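Local coordinates for protein member of s1p family of ribosomal proteins (Pyrococcus furiosus, PDB 5YH1) that probably acts as a metal-dependent exonuclease that binds nucleic acid, this chain being its manganese-binding DHH-domain piece, at residues Asp65-Thr70 with Thr227-Lys232; Ile256-Asp261 with Pro343-Gly348. All blocks are in the same frame, centred on the assembly; numbering follows the deposited sequence.

Contact 1 of 2, residues Asp65-Thr70 with Thr227-Lys232. With MN (manganese (II) ion), chain F.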
loop_
_atom_site.group_PDB
_atom_site.type_symbol
_atom_site.label_atom_id
_atom_site.label_comp_id
_atom_site.label_asym_id
_atom_site.label_seq_id
_atom_site.Cartn_x
_atom_site.Cartn_y
_atom_site.Cartn_z
ATOM N N ASP A 65 18.508 -3.421 4.082
ATOM C CA ASP A 65 19.045 -4.219 5.179
ATOM C C ASP A 65 20.156 -3.456 5.889
ATOM O O ASP A 65 20.443 -2.300 5.547
ATOM C CB ASP A 65 19.478 -5.612 4.704
ATOM C CG ASP A 65 20.657 -5.588 3.751
ATOM O OD1 ASP A 65 21.182 -4.511 3.389
ATOM O OD2 ASP A 65 21.046 -6.684 3.321
ATOM N N THR A 66 20.756 -4.083 6.894
ATOM C CA THR A 66 21.712 -3.395 7.740
ATOM C C THR A 66 22.841 -2.769 6.922
ATOM O O THR A 66 23.137 -1.588 7.085
ATOM C CB THR A 66 22.260 -4.325 8.848
ATOM O OG1 THR A 66 21.220 -4.577 9.805
ATOM C CG2 THR A 66 23.442 -3.685 9.571
ATOM N N ASP A 67 23.435 -3.550 6.026
ATOM C CA ASP A 67 24.554 -3.070 5.193
ATOM C C ASP A 67 24.105 -1.900 4.312
ATOM O O ASP A 67 24.778 -0.868 4.236
ATOM C CB ASP A 67 25.101 -4.227 4.351
ATOM C CG ASP A 67 26.305 -3.836 3.495
ATOM O OD1 ASP A 67 27.237 -3.191 4.016
ATOM O OD2 ASP A 67 26.316 -4.199 2.293
ATOM N N GLY A 68 22.942 -2.050 3.680
ATOM C CA GLY A 68 22.386 -0.990 2.833
ATOM C C GLY A 68 22.014 0.286 3.560
ATOM O O GLY A 68 22.356 1.375 3.102
ATOM N N TYR A 69 21.309 0.165 4.688
ATOM C CA TYR A 69 20.968 1.338 5.495
ATOM C C TYR A 69 22.244 2.018 5.962
ATOM O O TYR A 69 22.385 3.241 5.879
ATOM C CB TYR A 69 20.097 0.969 6.717
ATOM C CG TYR A 69 18.610 1.009 6.432
ATOM C CD1 TYR A 69 17.893 2.188 6.551
ATOM C CD2 TYR A 69 17.925 -0.127 6.041
ATOM C CE1 TYR A 69 16.534 2.232 6.269
ATOM C CE2 TYR A 69 16.560 -0.094 5.771
ATOM C CZ TYR A 69 15.877 1.088 5.880
ATOM O OH TYR A 69 14.526 1.127 5.608
ATOM N N THR A 70 23.179 1.225 6.467
ATOM C CA THR A 70 24.432 1.795 6.969
ATOM C C THR A 70 25.148 2.580 5.866
ATOM O O THR A 70 25.590 3.709 6.076
ATOM C CB THR A 70 25.339 0.703 7.556
ATOM O OG1 THR A 70 24.613 -0.006 8.559
ATOM C CG2 THR A 70 26.576 1.310 8.186
ATOM N N THR A 227 29.091 -6.547 10.055
ATOM C CA THR A 227 28.376 -7.445 10.957
ATOM C C THR A 227 27.056 -7.862 10.320
ATOM O O THR A 227 26.737 -9.046 10.260
ATOM C CB THR A 227 28.137 -6.789 12.331
ATOM O OG1 THR A 227 29.401 -6.419 12.898
ATOM C CG2 THR A 227 27.412 -7.738 13.266
ATOM N N GLY A 228 26.312 -6.891 9.803
ATOM C CA GLY A 228 25.052 -7.184 9.113
ATOM C C GLY A 228 25.192 -8.198 7.996
ATOM O O GLY A 228 24.420 -9.148 7.917
ATOM N N ASP A 229 26.193 -7.999 7.139
ATOM C CA ASP A 229 26.443 -8.882 5.995
ATOM C C ASP A 229 27.350 -10.075 6.301
ATOM O O ASP A 229 27.641 -10.864 5.401
ATOM C CB ASP A 229 27.057 -8.084 4.831
ATOM C CG ASP A 229 26.017 -7.555 3.852
ATOM O OD1 ASP A 229 24.791 -7.619 4.124
ATOM O OD2 ASP A 229 26.444 -7.049 2.797
ATOM N N ARG A 230 27.796 -10.209 7.553
ATOM C CA ARG A 230 28.622 -11.347 7.982
ATOM C C ARG A 230 29.905 -11.478 7.162
ATOM O O ARG A 230 30.263 -12.556 6.712
ATOM C CB ARG A 230 27.821 -12.647 7.929
ATOM C CG ARG A 230 26.617 -12.659 8.853
ATOM C CD ARG A 230 25.620 -13.730 8.451
ATOM N NE ARG A 230 24.542 -13.814 9.437
ATOM C CZ ARG A 230 24.132 -14.923 10.057
ATOM N NH1 ARG A 230 24.674 -16.114 9.801
ATOM N NH2 ARG A 230 23.147 -14.838 10.944
ATOM N N SER A 231 30.584 -10.361 6.980
ATOM C CA SER A 231 31.857 -10.330 6.278
ATOM C C SER A 231 32.952 -10.983 7.123
ATOM O O SER A 231 33.027 -10.750 8.333
ATOM C CB SER A 231 32.246 -8.881 5.977
ATOM O OG SER A 231 33.559 -8.788 5.461
ATOM N N LYS A 232 33.784 -11.792 6.472
ATOM C CA LYS A 232 35.016 -12.318 7.072
ATOM C C LYS A 232 36.253 -11.728 6.377
ATOM O O LYS A 232 37.288 -12.388 6.297
ATOM C CB LYS A 232 35.067 -13.852 6.957
ATOM C CG LYS A 232 33.805 -14.607 7.356
ATOM C CD LYS A 232 33.432 -14.354 8.804
ATOM C CE LYS A 232 32.177 -15.134 9.170
ATOM N NZ LYS A 232 31.348 -14.397 10.164
HETATM MN MN MN F . 25.352 -5.802 1.307
HETATM O O HOH W 1 23.392 -5.854 2.230
HETATM O O HOH W 2 23.231 -6.403 6.106
HETATM O O HOH W 3 24.622 -7.769 0.566
#

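Contact 2 of 2, residues Ile256-Asp261 with Pro343-Gly348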
loop_
_atom_site.group_PDB
_atom_site.type_symbol
_atom_site.label_atom_id
_atom_site.label_comp_id
_atom_site.label_asym_id
_atom_site.label_seq_id
_atom_site.Cartn_x
_atom_site.Cartn_y
_atom_site.Cartn_z
ATOM N N ILE A 256 22.817 -4.403 17.313
ATOM C CA ILE A 256 22.506 -3.278 16.427
ATOM C C ILE A 256 22.012 -3.764 15.061
ATOM O O ILE A 256 20.976 -3.293 14.569
ATOM C CB ILE A 256 23.698 -2.315 16.271
ATOM C CG1 ILE A 256 23.900 -1.534 17.569
ATOM C CG2 ILE A 256 23.463 -1.329 15.124
ATOM C CD1 ILE A 256 25.199 -0.758 17.647
ATOM N N ALA A 257 22.732 -4.704 14.453
ATOM C CA ALA A 257 22.310 -5.237 13.158
ATOM C C ALA A 257 20.928 -5.896 13.236
ATOM O O ALA A 257 20.089 -5.699 12.341
ATOM C CB ALA A 257 23.330 -6.227 12.611
ATOM N N GLU A 258 20.696 -6.679 14.288
ATOM C CA GLU A 258 19.410 -7.370 14.447
ATOM C C GLU A 258 18.282 -6.373 14.665
ATOM O O GLU A 258 17.178 -6.562 14.153
ATOM C CB GLU A 258 19.451 -8.383 15.590
ATOM C CG GLU A 258 20.353 -9.589 15.322
ATOM C CD GLU A 258 19.763 -10.615 14.361
ATOM O OE1 GLU A 258 18.610 -10.475 13.908
ATOM O OE2 GLU A 258 20.470 -11.588 14.057
ATOM N N VAL A 259 18.563 -5.312 15.414
ATOM C CA VAL A 259 17.591 -4.250 15.630
ATOM C C VAL A 259 17.233 -3.534 14.326
ATOM O O VAL A 259 16.053 -3.301 14.054
ATOM C CB VAL A 259 18.066 -3.243 16.691
ATOM C CG1 VAL A 259 17.193 -2.001 16.697
ATOM C CG2 VAL A 259 18.054 -3.885 18.075
ATOM N N ILE A 260 18.233 -3.200 13.518
ATOM C CA ILE A 260 17.978 -2.511 12.243
ATOM C C ILE A 260 17.086 -3.345 11.322
ATOM O O ILE A 260 16.094 -2.833 10.786
ATOM C CB ILE A 260 19.278 -2.138 11.515
ATOM C CG1 ILE A 260 20.006 -1.030 12.286
ATOM C CG2 ILE A 260 18.977 -1.668 10.097
ATOM C CD1 ILE A 260 21.453 -0.844 11.883
ATOM N N ASP A 261 17.429 -4.620 11.154
ATOM C CA ASP A 261 16.679 -5.509 10.261
ATOM C C ASP A 261 15.238 -5.731 10.754
ATOM O O ASP A 261 14.328 -5.923 9.946
ATOM C CB ASP A 261 17.391 -6.858 10.088
ATOM C CG ASP A 261 18.728 -6.740 9.342
ATOM O OD1 ASP A 261 18.941 -5.782 8.568
ATOM O OD2 ASP A 261 19.578 -7.626 9.525
ATOM N N PRO A 343 10.254 -15.216 5.405
ATOM C CA PRO A 343 10.835 -16.510 5.016
ATOM C C PRO A 343 12.357 -16.484 4.862
ATOM O O PRO A 343 13.036 -17.400 5.323
ATOM C CB PRO A 343 10.160 -16.802 3.680
ATOM C CG PRO A 343 8.825 -16.138 3.797
ATOM C CD PRO A 343 9.071 -14.879 4.587
ATOM N N GLY A 344 12.889 -15.436 4.242
ATOM C CA GLY A 344 14.332 -15.303 4.100
ATOM C C GLY A 344 15.051 -15.278 5.437
ATOM O O GLY A 344 16.031 -15.993 5.639
ATOM N N LYS A 345 14.555 -14.451 6.350
ATOM C CA LYS A 345 15.139 -14.312 7.681
ATOM C C LYS A 345 14.953 -15.587 8.502
ATOM O O LYS A 345 15.860 -16.006 9.220
ATOM C CB LYS A 345 14.500 -13.122 8.403
ATOM C CG LYS A 345 14.981 -12.881 9.828
ATOM C CD LYS A 345 16.423 -12.412 9.851
ATOM C CE LYS A 345 16.964 -12.420 11.263
ATOM N NZ LYS A 345 18.368 -11.938 11.311
ATOM N N LEU A 346 13.773 -16.188 8.405
ATOM C CA LEU A 346 13.483 -17.443 9.091
ATOM C C LEU A 346 14.432 -18.552 8.665
ATOM O O LEU A 346 14.931 -19.295 9.505
ATOM C CB LEU A 346 12.038 -17.889 8.837
ATOM C CG LEU A 346 11.605 -19.214 9.474
ATOM C CD1 LEU A 346 11.826 -19.207 10.986
ATOM C CD2 LEU A 346 10.148 -19.487 9.162
ATOM N N SER A 347 14.655 -18.685 7.359
ATOM C CA SER A 347 15.581 -19.692 6.844
ATOM C C SER A 347 16.984 -19.489 7.417
ATOM O O SER A 347 17.675 -20.454 7.714
ATOM C CB SER A 347 15.634 -19.669 5.315
ATOM O OG SER A 347 16.300 -18.500 4.858
ATOM N N GLY A 348 17.382 -18.231 7.586
ATOM C CA GLY A 348 18.668 -17.902 8.190
ATOM C C GLY A 348 18.758 -18.317 9.650
ATOM O O GLY A 348 19.797 -18.801 10.105
#

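Contact 1 of 2, residues Asp65-Thr70 with Thr227-Lys232
The D67 and D229 side chains cross at about a right angle, their carboxylate planes 51° apart, and turn their OD2 atoms onto one manganese ion. The metal lies 2.1 Å from D67 OD2 and 2.2 Å from D229 OD2. These two oxygens, D67 OD2 and D229 OD2, are only 2.9 Å apart because the metal draws them together; D137, H163 and two waters complete the site. The D67 side chain leaves the main chain on the far side from N (chi1 -178°), which carries its carboxylate to D229 and the manganese, while its OD1 is gripped by G200 N and T198 OG1, fixing the group's rotation. A further water, not on the metal, donates a hydrogen bond to D229 OD1 and accepts one from D67 N. D65 stands in the second shell: its OD1 caps the helix through G68 N at 3.0 Å, and its OD2 accepts from a metal-bound water at 2.7 Å. With an alanine here, G68 N would probably lose its cap and the metal-bound water one of the acceptors that orient it. Beneath the acids, T66 CG2 rests 3.9 Å from G228 CA, a spot where any CB on residue 228 would clash. In the fold, D65 ends the turn after strand 58-63 of the parallel sheet; helix 66-86 then runs past helix 221-229, with T66 and T70 on I224, while T66 also packs against I260 of helix 250-267.

Contact 2 of 2, residues Ile256-Asp261 with Pro343-Gly348
The ammonium of K345 comes up to the carboxylate of E258 on the syn side of OE1, and this salt bridge between two helices is the whole of the direct contact, burying just 93 Å². Its tight part is one oxygen: K345 NZ donates to E258 OE1 at 3.0 Å, 23° out of the carboxylate plane. The same OE1 also accepts from Q304 NE2, so it has two donors, a neutral amide and an ammonium. The loose part is OE2, which K345 NZ reaches weakly at 3.5 Å. The lysine gets there by leaving its backbone with CG anti to N, bending once at chi2 (69°), then running out nearly straight; the glutamate bends at chi2 as well. D261 OD2 lies 4.8 Å from K345 NZ, too far to bond, though its negative charge probably adds to the pull on the ammonium. The bridge lies at the surface, with both partners partly exposed. Helix 286-311 runs alongside both segments, touched by V259 at I296 and Y297 and by K345 at Q304, while P343 and S347 touch strand 373-378. The bridge thus spans from helix 250-267 to helix 343-358, packed on that strand of the mixed sheet.

In the fold
From the N terminus the chain passes strand 58-63 of the parallel sheet and enters contact 1 at 65-70; after the rest of that sheet and several helices it returns at 227-232, closing a long excursion of 156 residues round the manganese. Contact 2 opens only afterwards, at 256-261, and closes at 343-348 once helix 286-311 and two strands of the mixed sheet have been built, so the two contacts are in series, neither nested nor crossed. They nevertheless touch, their centres 11 Å apart, through a probable hydrogen bond between T66 OG1 and D261 OD1. Helix 250-267, which carries the first half of contact 2, thereby ties the metal-binding domain to the C-terminal domain.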